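Long-range contact in glutathione S-transferase family protein (Populus trichocarpa, PDB 5F06), which probably catalyses the conjugation of glutathione to electrophilic substrates, releasing a halide ion from organic halides: residues V16-L25 with I73-L84. Sequence-based numbering, arbitrary orientation. Where two conformers were deposited one is given.
Sequences VLTCLHEKNL and IAEKFKGTGYDL
Lys23 sends its ammonium into a ring of carbonyls on the chain that leaves helix 66-76. Four acceptors surround Lys23 NZ and share its three hydrogens: Thr80 O at 2.7 Å, Phe77 O, Tyr82 O at 3.0 Å, and a water that in turn donates to Ala74 O. The bends at chi2 and chi3 (-61° and -67°) curl the chain back over Leu84 CD1 to get it there. Phe77 O is shared: Lys23 NZ and Thr80 N, which closes the type II turn, arrive from opposite faces of its carbonyl plane. With an alanine in place of Lys23, the carbonyls of Thr80 and Tyr82 would probably lose this donor, and Phe77 O would be left with the turn bond alone. Beside it, Tyr82 N gives a nearly straight bond (167°) to Glu22 O, while the Glu22 carboxylate turns to Arg201. Leu25 CD1 meets Ile73 in an apolar contact, and Leu25 CD2 sits over the Phe77 ring, 3.8 Å from its centroid. Asn24, at positive phi, ends helix 11-22 in a Schellman motif. Two helices on the same side of the sheet are thus joined through their C-terminal ends, in the thioredoxin-like N-terminal domain of a Phi-class glutathione transferase.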
# COMPACT_ATOMS: atom_id res chain seq x y z
N VAL A 16 14.01 4.44 -0.57
CA VAL A 16 14.12 5.55 -1.51
C VAL A 16 15.53 5.63 -2.08
O VAL A 16 15.72 5.81 -3.29
CB VAL A 16 13.76 6.90 -0.84
CG1 VAL A 16 13.87 8.05 -1.84
CG2 VAL A 16 12.36 6.85 -0.26
N LEU A 17 16.53 5.50 -1.21
CA LEU A 17 17.92 5.63 -1.64
C LEU A 17 18.25 4.69 -2.80
O LEU A 17 18.87 5.10 -3.77
CB LEU A 17 18.87 5.37 -0.48
CG LEU A 17 18.94 6.49 0.57
CD1 LEU A 17 19.76 6.05 1.75
CD2 LEU A 17 19.52 7.76 -0.04
N THR A 18 17.81 3.44 -2.71
CA THR A 18 18.12 2.48 -3.76
C THR A 18 17.40 2.87 -5.05
O THR A 18 17.95 2.72 -6.15
CB THR A 18 17.76 1.03 -3.36
OG1 THR A 18 18.15 0.13 -4.40
CG2 THR A 18 16.28 0.88 -3.08
N CYS A 19 16.18 3.40 -4.93
CA CYS A 19 15.45 3.88 -6.10
C CYS A 19 16.19 5.04 -6.77
O CYS A 19 16.35 5.07 -7.99
CB CYS A 19 14.03 4.31 -5.72
SG CYS A 19 13.05 4.96 -7.11
N LEU A 20 16.65 6.00 -5.96
CA LEU A 20 17.43 7.12 -6.48
C LEU A 20 18.66 6.65 -7.26
O LEU A 20 18.97 7.20 -8.32
CB LEU A 20 17.84 8.05 -5.34
CG LEU A 20 16.72 8.89 -4.72
CD1 LEU A 20 17.09 9.41 -3.34
CD2 LEU A 20 16.36 10.05 -5.64
N HIS A 21 19.35 5.63 -6.76
CA HIS A 21 20.54 5.12 -7.43
C HIS A 21 20.21 4.35 -8.70
O HIS A 21 20.93 4.46 -9.70
CB HIS A 21 21.35 4.22 -6.49
CG HIS A 21 21.98 4.95 -5.35
ND1 HIS A 21 22.71 6.11 -5.53
CD2 HIS A 21 22.00 4.70 -4.02
CE1 HIS A 21 23.15 6.54 -4.35
NE2 HIS A 21 22.73 5.70 -3.42
N GLU A 22 19.13 3.56 -8.67
CA GLU A 22 18.67 2.87 -9.87
C GLU A 22 18.44 3.87 -10.99
O GLU A 22 18.70 3.58 -12.16
CB GLU A 22 17.39 2.09 -9.59
CG GLU A 22 17.57 0.86 -8.71
CD GLU A 22 18.25 -0.30 -9.42
OE1 GLU A 22 18.53 -0.20 -10.63
OE2 GLU A 22 18.50 -1.33 -8.76
N LYS A 23 17.95 5.06 -10.63
CA LYS A 23 17.61 6.08 -11.62
C LYS A 23 18.80 6.99 -11.94
O LYS A 23 18.68 7.91 -12.75
CB LYS A 23 16.43 6.91 -11.12
CG LYS A 23 15.15 6.10 -10.87
CD LYS A 23 14.62 5.42 -12.12
CE LYS A 23 14.13 6.42 -13.16
NZ LYS A 23 13.71 5.75 -14.42
N ASN A 24 19.95 6.72 -11.32
CA ASN A 24 21.16 7.51 -11.53
C ASN A 24 20.95 8.99 -11.22
O ASN A 24 21.44 9.86 -11.94
CB ASN A 24 21.67 7.38 -12.97
CG ASN A 24 22.06 5.96 -13.33
OD1 ASN A 24 22.40 5.16 -12.46
ND2 ASN A 24 22.02 5.65 -14.62
N LEU A 25 20.23 9.29 -10.14
CA LEU A 25 19.87 10.67 -9.81
C LEU A 25 20.80 11.31 -8.79
O LEU A 25 21.28 10.65 -7.85
CB LEU A 25 18.44 10.73 -9.30
CG LEU A 25 17.34 10.41 -10.32
CD1 LEU A 25 16.00 10.31 -9.63
CD2 LEU A 25 17.30 11.46 -11.42
N ILE A 73 9.45 9.46 -8.14
CA ILE A 73 10.76 9.48 -8.78
C ILE A 73 10.77 8.59 -10.03
O ILE A 73 11.25 8.99 -11.09
CB ILE A 73 11.85 9.02 -7.79
CG1 ILE A 73 12.03 10.07 -6.69
CG2 ILE A 73 13.18 8.79 -8.50
CD1 ILE A 73 12.87 9.60 -5.52
N ALA A 74 10.23 7.38 -9.89
CA ALA A 74 10.20 6.43 -11.00
C ALA A 74 9.39 6.95 -12.18
O ALA A 74 9.76 6.74 -13.34
CB ALA A 74 9.65 5.09 -10.53
N GLU A 75 8.29 7.64 -11.90
CA GLU A 75 7.43 8.17 -12.94
C GLU A 75 8.04 9.43 -13.58
O GLU A 75 8.02 9.58 -14.80
CB GLU A 75 6.04 8.48 -12.38
CG GLU A 75 5.12 9.24 -13.33
CD GLU A 75 4.83 8.47 -14.61
OE1 GLU A 75 4.73 9.10 -15.67
OE2 GLU A 75 4.71 7.22 -14.54
N LYS A 76 8.58 10.31 -12.75
CA LYS A 76 9.06 11.60 -13.24
C LYS A 76 10.29 11.47 -14.13
O LYS A 76 10.42 12.19 -15.12
CB LYS A 76 9.37 12.53 -12.06
CG LYS A 76 9.98 13.86 -12.49
CD LYS A 76 9.95 14.88 -11.38
CE LYS A 76 10.63 16.17 -11.81
NZ LYS A 76 10.27 17.29 -10.89
N PHE A 77 11.18 10.55 -13.78
CA PHE A 77 12.43 10.39 -14.51
C PHE A 77 12.38 9.16 -15.42
O PHE A 77 13.34 8.40 -15.51
CB PHE A 77 13.59 10.33 -13.53
CG PHE A 77 13.72 11.58 -12.72
CD1 PHE A 77 14.27 12.73 -13.27
CD2 PHE A 77 13.26 11.63 -11.42
CE1 PHE A 77 14.38 13.89 -12.54
CE2 PHE A 77 13.36 12.79 -10.68
CZ PHE A 77 13.92 13.92 -11.24
N LYS A 78 11.25 9.00 -16.09
CA LYS A 78 11.09 7.97 -17.12
C LYS A 78 12.09 8.14 -18.25
O LYS A 78 12.25 9.24 -18.79
CB LYS A 78 9.65 7.99 -17.67
CG LYS A 78 9.13 9.37 -18.06
CD LYS A 78 7.60 9.36 -18.22
CE LYS A 78 7.16 8.72 -19.52
NZ LYS A 78 5.68 8.79 -19.70
N GLY A 79 12.77 7.06 -18.61
CA GLY A 79 13.73 7.08 -19.70
C GLY A 79 15.16 7.36 -19.25
O GLY A 79 16.09 7.34 -20.05
N THR A 80 15.32 7.63 -17.96
CA THR A 80 16.63 7.86 -17.37
C THR A 80 16.93 6.78 -16.34
O THR A 80 16.10 6.46 -15.49
CB THR A 80 16.71 9.26 -16.73
OG1 THR A 80 16.65 10.24 -17.76
CG2 THR A 80 18.00 9.44 -15.93
N GLY A 81 18.12 6.20 -16.42
CA GLY A 81 18.51 5.13 -15.53
C GLY A 81 17.66 3.90 -15.80
O GLY A 81 17.21 3.68 -16.92
N TYR A 82 17.43 3.09 -14.77
CA TYR A 82 16.72 1.84 -14.96
C TYR A 82 15.21 2.04 -15.11
O TYR A 82 14.61 2.90 -14.47
CB TYR A 82 16.99 0.87 -13.82
CG TYR A 82 16.38 -0.48 -14.11
CD1 TYR A 82 17.05 -1.41 -14.89
CD2 TYR A 82 15.11 -0.79 -13.64
CE1 TYR A 82 16.48 -2.63 -15.18
CE2 TYR A 82 14.54 -2.01 -13.93
CZ TYR A 82 15.22 -2.92 -14.70
OH TYR A 82 14.65 -4.14 -14.99
N ASP A 83 14.61 1.20 -15.94
CA ASP A 83 13.18 1.23 -16.23
C ASP A 83 12.37 0.52 -15.15
O ASP A 83 11.98 -0.64 -15.31
CB ASP A 83 12.93 0.59 -17.60
CG ASP A 83 11.49 0.67 -18.04
OD1 ASP A 83 10.70 1.40 -17.42
OD2 ASP A 83 11.15 -0.01 -19.04
N LEU A 84 12.11 1.22 -14.04
CA LEU A 84 11.53 0.59 -12.85
C LEU A 84 10.03 0.31 -12.95
O LEU A 84 9.55 -0.66 -12.34
CB LEU A 84 11.78 1.47 -11.62
CG LEU A 84 13.19 1.46 -11.02
CD1 LEU A 84 13.33 2.53 -9.95
CD2 LEU A 84 13.53 0.09 -10.45
O HOH W 1 11.38 4.42 -13.76